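ULam111 (Flavobacterium sp., PDB 5WUT) probably hydrolyses the beta-1,3-glucan laminarin, as a laminarinase of glycoside hydrolase family 16 built on a beta-jelly-roll fold. Local coordinates at residues S39-Y44 with M206-N211; L56-K61 with F202-A207. All coordinates share one frame; numbering follows the deposited sequence.

Interaction 1 of 2, residues S39-Y44 with M206-N211; sequences SERQLY and MAIGGN
Gln42 reaches Ile208 by doubling back: chi1 of 79° sets CG between its own backbone N and carbonyl carbon, and a bend at chi2 (-71°) carries the amide oxygen to the backbone of 206-211. There Gln42 OE1 accepts a hydrogen bond from Ile208 N at 2.9 Å, with the donor 42° out of the carbonyl plane. The other end of the same amide is also held, since Gln42 NE2 donates to Glu40 OE1 (2.9 Å) on the anti side of the carboxylate. This bond helps fix the carboxylate against Ala207, whose CB lies 3.4 Å from Glu40 OE1. A backbone hydrogen bond from Arg41 N to Ile208 O (3.0 Å) lies beside it. Gly209 and Gly210 have no side chain to hold the segments apart, and Glu40 CA comes within 4.1 Å of Gly210 CA. Water 2 bridges Arg41 NE and Gly210 N, while the guanidinium also binds Pro215 O. Tyr44 presents its edge to Met206 O and lays its hydroxyl, bonded to Asn205, beside Ala207. Strands 42-44 and 200-208 both pair with strand 66-80, and strand 97-105 pairs with strand 200-208, its Trp98 touching Glu40 and Ala207.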
loop_
_atom_site.group_PDB
_atom_site.type_symbol
_atom_site.label_atom_id
_atom_site.label_comp_id
_atom_site.label_asym_id
_atom_site.label_seq_id
_atom_site.Cartn_x
_atom_site.Cartn_y
_atom_site.Cartn_z
ATOM N N SER A 39 14.475 -3.201 -27.536
ATOM C CA SER A 39 13.860 -3.428 -28.840
ATOM C C SER A 39 12.497 -2.728 -28.986
ATOM O O SER A 39 11.565 -3.258 -29.583
ATOM C CB SER A 39 13.710 -4.935 -29.079
ATOM O OG SER A 39 13.618 -5.217 -30.456
ATOM N N GLU A 40 12.392 -1.535 -28.415
ATOM C CA GLU A 40 11.143 -0.780 -28.385
ATOM C C GLU A 40 10.716 -0.158 -29.713
ATOM O O GLU A 40 11.544 0.070 -30.593
ATOM C CB GLU A 40 11.263 0.290 -27.301
ATOM C CG GLU A 40 11.185 -0.328 -25.915
ATOM C CD GLU A 40 11.667 0.590 -24.835
ATOM O OE1 GLU A 40 11.913 1.785 -25.122
ATOM O OE2 GLU A 40 11.778 0.117 -23.673
ATOM N N ARG A 41 9.411 0.089 -29.851
ATOM C CA ARG A 41 8.871 0.598 -31.113
ATOM C C ARG A 41 8.986 2.120 -31.324
ATOM O O ARG A 41 9.080 2.575 -32.468
ATOM C CB ARG A 41 7.397 0.208 -31.260
ATOM C CG ARG A 41 7.133 -1.293 -31.217
ATOM C CD ARG A 41 5.734 -1.612 -31.682
ATOM N NE ARG A 41 5.409 -3.016 -31.434
ATOM C CZ ARG A 41 4.327 -3.636 -31.898
ATOM N NH1 ARG A 41 3.455 -3.000 -32.679
ATOM N NH2 ARG A 41 4.131 -4.914 -31.596
ATOM N N GLN A 42 8.969 2.905 -30.250
ATOM C CA GLN A 42 8.811 4.352 -30.404
ATOM C C GLN A 42 10.068 5.109 -30.799
ATOM O O GLN A 42 11.187 4.726 -30.453
ATOM C CB GLN A 42 8.262 4.960 -29.103
ATOM C CG GLN A 42 9.313 5.160 -28.006
ATOM C CD GLN A 42 9.796 3.864 -27.392
ATOM O OE1 GLN A 42 9.070 2.869 -27.379
ATOM N NE2 GLN A 42 11.021 3.868 -26.870
ATOM N N LEU A 43 9.855 6.190 -31.551
ATOM C CA LEU A 43 10.834 7.255 -31.645
ATOM C C LEU A 43 10.450 8.289 -30.611
ATOM O O LEU A 43 9.281 8.663 -30.499
ATOM C CB LEU A 43 10.872 7.906 -33.028
ATOM C CG LEU A 43 11.229 7.044 -34.224
ATOM C CD1 LEU A 43 11.371 7.951 -35.443
ATOM C CD2 LEU A 43 12.508 6.292 -33.953
ATOM N N TYR A 44 11.429 8.744 -29.847
ATOM C CA TYR A 44 11.168 9.789 -28.879
ATOM C C TYR A 44 11.338 11.147 -29.554
ATOM O O TYR A 44 12.242 11.331 -30.381
ATOM C CB TYR A 44 12.090 9.638 -27.683
ATOM C CG TYR A 44 11.716 8.513 -26.744
ATOM C CD1 TYR A 44 10.446 8.438 -26.203
ATOM C CD2 TYR A 44 12.648 7.553 -26.377
ATOM C CE1 TYR A 44 10.104 7.433 -25.318
ATOM C CE2 TYR A 44 12.310 6.538 -25.492
ATOM C CZ TYR A 44 11.041 6.493 -24.967
ATOM O OH TYR A 44 10.695 5.492 -24.078
ATOM N N MET A 206 7.700 7.212 -21.692
ATOM C CA MET A 206 6.675 6.212 -21.957
ATOM C C MET A 206 7.067 5.426 -23.199
ATOM O O MET A 206 7.099 5.960 -24.317
ATOM C CB MET A 206 5.292 6.852 -22.101
ATOM C CG MET A 206 4.215 5.858 -22.547
ATOM S SD MET A 206 2.499 6.389 -22.337
ATOM C CE MET A 206 2.571 8.078 -22.930
ATOM N N ALA A 207 7.443 4.171 -22.989
ATOM C CA ALA A 207 7.825 3.290 -24.086
ATOM C C ALA A 207 6.627 2.489 -24.640
ATOM O O ALA A 207 5.562 2.405 -24.028
ATOM C CB ALA A 207 8.926 2.353 -23.642
ATOM N N ILE A 208 6.814 1.936 -25.835
ATOM C CA ILE A 208 5.792 1.165 -26.521
ATOM C C ILE A 208 6.369 -0.163 -26.986
ATOM O O ILE A 208 7.366 -0.183 -27.707
ATOM C CB ILE A 208 5.243 1.925 -27.744
ATOM C CG1 ILE A 208 4.553 3.206 -27.277
ATOM C CG2 ILE A 208 4.303 1.012 -28.563
ATOM C CD1 ILE A 208 4.280 4.206 -28.402
ATOM N N GLY A 209 5.776 -1.263 -26.531
ATOM C CA GLY A 209 6.214 -2.589 -26.949
ATOM C C GLY A 209 7.590 -2.957 -26.448
ATOM O O GLY A 209 8.011 -2.478 -25.405
ATOM N N GLY A 210 8.293 -3.815 -27.187
ATOM C CA GLY A 210 9.619 -4.209 -26.758
ATOM C C GLY A 210 9.694 -5.383 -25.799
ATOM O O GLY A 210 8.681 -6.007 -25.459
ATOM N N ASN A 211 10.913 -5.648 -25.340
ATOM C CA ASN A 211 11.213 -6.827 -24.550
ATOM C C ASN A 211 10.511 -6.819 -23.194
ATOM O O ASN A 211 10.160 -7.875 -22.666
ATOM C CB ASN A 211 12.739 -6.893 -24.352
ATOM C CG ASN A 211 13.175 -7.986 -23.383
ATOM O OD1 ASN A 211 12.778 -9.134 -23.519
ATOM N ND2 ASN A 211 14.028 -7.627 -22.425
HETATM O O HOH W 1 10.023 -2.757 -23.733
HETATM O O HOH W 2 7.175 -4.519 -29.771
#

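Interaction 2 of 2, residues L56-K61 with F202-A207; sequences LVITAK and FIINMA
Ile58 and Ala60 receive the tip of Met206, whose conformation decides the contact. With CG anti to the backbone N (chi1 173°) and chi2 likewise extended, the methionine stands straight off its strand; the bend comes only at chi3 (44°), which swings the terminal methyl onto the backbone of strand 55-63. Met206 CE thereby lies 3.3 Å from Ile58 O and 3.5 Å from Ala60 N, a snug fit against the main chain as well as the side chains. Two methyl groups complete its seat: Ile58 CG2 and Ala60 CB each stand 3.7 Å from Met206 CE, and the sulfur rests more loosely along Ala60. The Ile58 and Met206 side chains run past one another in opposite senses, each reaching toward the other's strand.

Ile58 has a second use. Its CG1 branch, anti to the carbonyl carbon and extended through chi2, sends CD1 away from the methionine to Ile204, where it meets CG2 at 3.7 Å. The same rotamer in Ile204 leaves CG1 to carry its own CD1 to Leu56 CD2, 4.2 Å away. Each isoleucine therefore divides its branches between two neighbours, linking Leu56, Ile204, Ile58, Met206 and Ala60 into a continuous apolar row. Thr59 and Asn205 point away from the facing strand, and their polar ends bond elsewhere, Thr59 OG1 to Asp225 and Asn205 OD1 to Trp102.

The two strands run in nearly the same direction; the segment axes come within 8.0 Å at their closest, cross at -26°, and are joined by apolar packing, without backbone pairing between them. Alternating residues turned inward across such a small crossing angle are characteristic of face-to-face packing in a beta-sandwich, here the hydrophobic core of the family 16 jelly roll.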
loop_
_atom_site.group_PDB
_atom_site.type_symbol
_atom_site.label_atom_id
_atom_site.label_comp_id
_atom_site.label_asym_id
_atom_site.label_seq_id
_atom_site.Cartn_x
_atom_site.Cartn_y
_atom_site.Cartn_z
ATOM N N LEU A 56 2.612 17.760 -16.586
ATOM C CA LEU A 56 3.288 17.296 -17.791
ATOM C C LEU A 56 2.456 16.159 -18.377
ATOM O O LEU A 56 2.191 15.170 -17.703
ATOM C CB LEU A 56 4.720 16.824 -17.492
ATOM C CG LEU A 56 5.403 16.036 -18.624
ATOM C CD1 LEU A 56 5.676 16.938 -19.839
ATOM C CD2 LEU A 56 6.689 15.412 -18.128
ATOM N N VAL A 57 2.011 16.310 -19.624
ATOM C CA VAL A 57 1.254 15.250 -20.274
ATOM C C VAL A 57 2.031 14.712 -21.464
ATOM O O VAL A 57 2.282 15.420 -22.436
ATOM C CB VAL A 57 -0.146 15.721 -20.739
ATOM C CG1 VAL A 57 -0.909 14.556 -21.392
ATOM C CG2 VAL A 57 -0.935 16.292 -19.563
ATOM N N ILE A 58 2.431 13.448 -21.365
ATOM C CA ILE A 58 3.119 12.778 -22.455
ATOM C C ILE A 58 2.118 11.926 -23.203
ATOM O O ILE A 58 1.396 11.137 -22.589
ATOM C CB ILE A 58 4.261 11.896 -21.939
ATOM C CG1 ILE A 58 5.326 12.766 -21.253
ATOM C CG2 ILE A 58 4.851 11.046 -23.080
ATOM C CD1 ILE A 58 6.368 11.980 -20.497
ATOM N N THR A 59 2.058 12.080 -24.525
ATOM C CA THR A 59 1.125 11.281 -25.313
ATOM C C THR A 59 1.848 10.310 -26.242
ATOM O O THR A 59 2.731 10.706 -27.016
ATOM C CB THR A 59 0.188 12.173 -26.152
ATOM O OG1 THR A 59 -0.595 12.994 -25.276
ATOM C CG2 THR A 59 -0.757 11.318 -26.984
ATOM N N ALA A 60 1.488 9.035 -26.117
ATOM C CA ALA A 60 1.973 7.990 -27.010
ATOM C C ALA A 60 1.038 7.933 -28.212
ATOM O O ALA A 60 -0.173 7.866 -28.042
ATOM C CB ALA A 60 2.018 6.645 -26.285
ATOM N N LYS A 61 1.612 8.014 -29.412
ATOM C CA LYS A 61 0.824 8.080 -30.639
ATOM C C LYS A 61 1.276 7.038 -31.644
ATOM O O LYS A 61 2.433 6.633 -31.661
ATOM C CB LYS A 61 0.935 9.463 -31.291
ATOM C CG LYS A 61 0.560 10.645 -30.407
ATOM C CD LYS A 61 0.729 11.953 -31.192
ATOM C CE LYS A 61 1.184 13.118 -30.308
ATOM N NZ LYS A 61 1.663 14.295 -31.116
ATOM N N PHE A 202 16.886 12.076 -12.741
ATOM C CA PHE A 202 15.533 11.588 -13.031
ATOM C C PHE A 202 15.328 11.284 -14.490
ATOM O O PHE A 202 15.923 11.935 -15.329
ATOM C CB PHE A 202 14.486 12.615 -12.607
ATOM C CG PHE A 202 14.478 12.890 -11.144
ATOM C CD1 PHE A 202 14.040 11.918 -10.261
ATOM C CD2 PHE A 202 14.888 14.117 -10.643
ATOM C CE1 PHE A 202 14.023 12.166 -8.893
ATOM C CE2 PHE A 202 14.877 14.372 -9.274
ATOM C CZ PHE A 202 14.438 13.394 -8.399
ATOM N N ILE A 203 14.479 10.303 -14.770
ATOM C CA ILE A 203 13.989 10.050 -16.130
ATOM C C ILE A 203 12.480 9.876 -16.063
ATOM O O ILE A 203 11.976 9.187 -15.169
ATOM C CB ILE A 203 14.617 8.785 -16.764
ATOM C CG1 ILE A 203 16.151 8.827 -16.702
ATOM C CG2 ILE A 203 14.125 8.620 -18.210
ATOM C CD1 ILE A 203 16.724 8.151 -15.429
ATOM N N ILE A 204 11.758 10.525 -16.976
ATOM C CA ILE A 204 10.335 10.248 -17.200
ATOM C C ILE A 204 10.185 9.811 -18.644
ATOM O O ILE A 204 10.676 10.488 -19.550
ATOM C CB ILE A 204 9.447 11.478 -16.933
ATOM C CG1 ILE A 204 9.583 11.931 -15.488
ATOM C CG2 ILE A 204 7.982 11.166 -17.232
ATOM C CD1 ILE A 204 8.850 13.259 -15.189
ATOM N N ASN A 205 9.519 8.690 -18.892
ATOM C CA ASN A 205 9.329 8.299 -20.287
ATOM C C ASN A 205 8.111 7.416 -20.449
ATOM O O ASN A 205 7.546 6.920 -19.478
ATOM C CB ASN A 205 10.567 7.574 -20.838
ATOM C CG ASN A 205 10.678 6.154 -20.344
ATOM O OD1 ASN A 205 11.153 5.915 -19.230
ATOM N ND2 ASN A 205 10.219 5.194 -21.156
ATOM N N MET A 206 7.700 7.212 -21.692
ATOM C CA MET A 206 6.675 6.212 -21.957
ATOM C C MET A 206 7.067 5.426 -23.199
ATOM O O MET A 206 7.099 5.960 -24.317
ATOM C CB MET A 206 5.292 6.852 -22.101
ATOM C CG MET A 206 4.215 5.858 -22.547
ATOM S SD MET A 206 2.499 6.389 -22.337
ATOM C CE MET A 206 2.571 8.078 -22.930
ATOM N N ALA A 207 7.443 4.171 -22.989
ATOM C CA ALA A 207 7.825 3.290 -24.086
ATOM C C ALA A 207 6.627 2.489 -24.640
ATOM O O ALA A 207 5.562 2.405 -24.028
ATOM C CB ALA A 207 8.926 2.353 -23.642
#

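How the interactions relate
From the N terminus, the chain first passes 39-44, then 56-61, and only after a long excursion through most of the remaining strands does it return along strand 200-208. That return closes both contacts: residues 202-207 complete interaction 2, and 206-211, sharing Met206 and Ala207 with it, complete interaction 1. The span of interaction 2 thus falls wholly within that of interaction 1, so the two nest and do not cross. Interaction 1 joins the early loop and short strand 42-44 to the end of strand 200-208, whereas interaction 2 ties strand 55-63 to that strand through the core. Packing of Ile208 CD1 on Ala60 CB (3.9 Å) connects them directly.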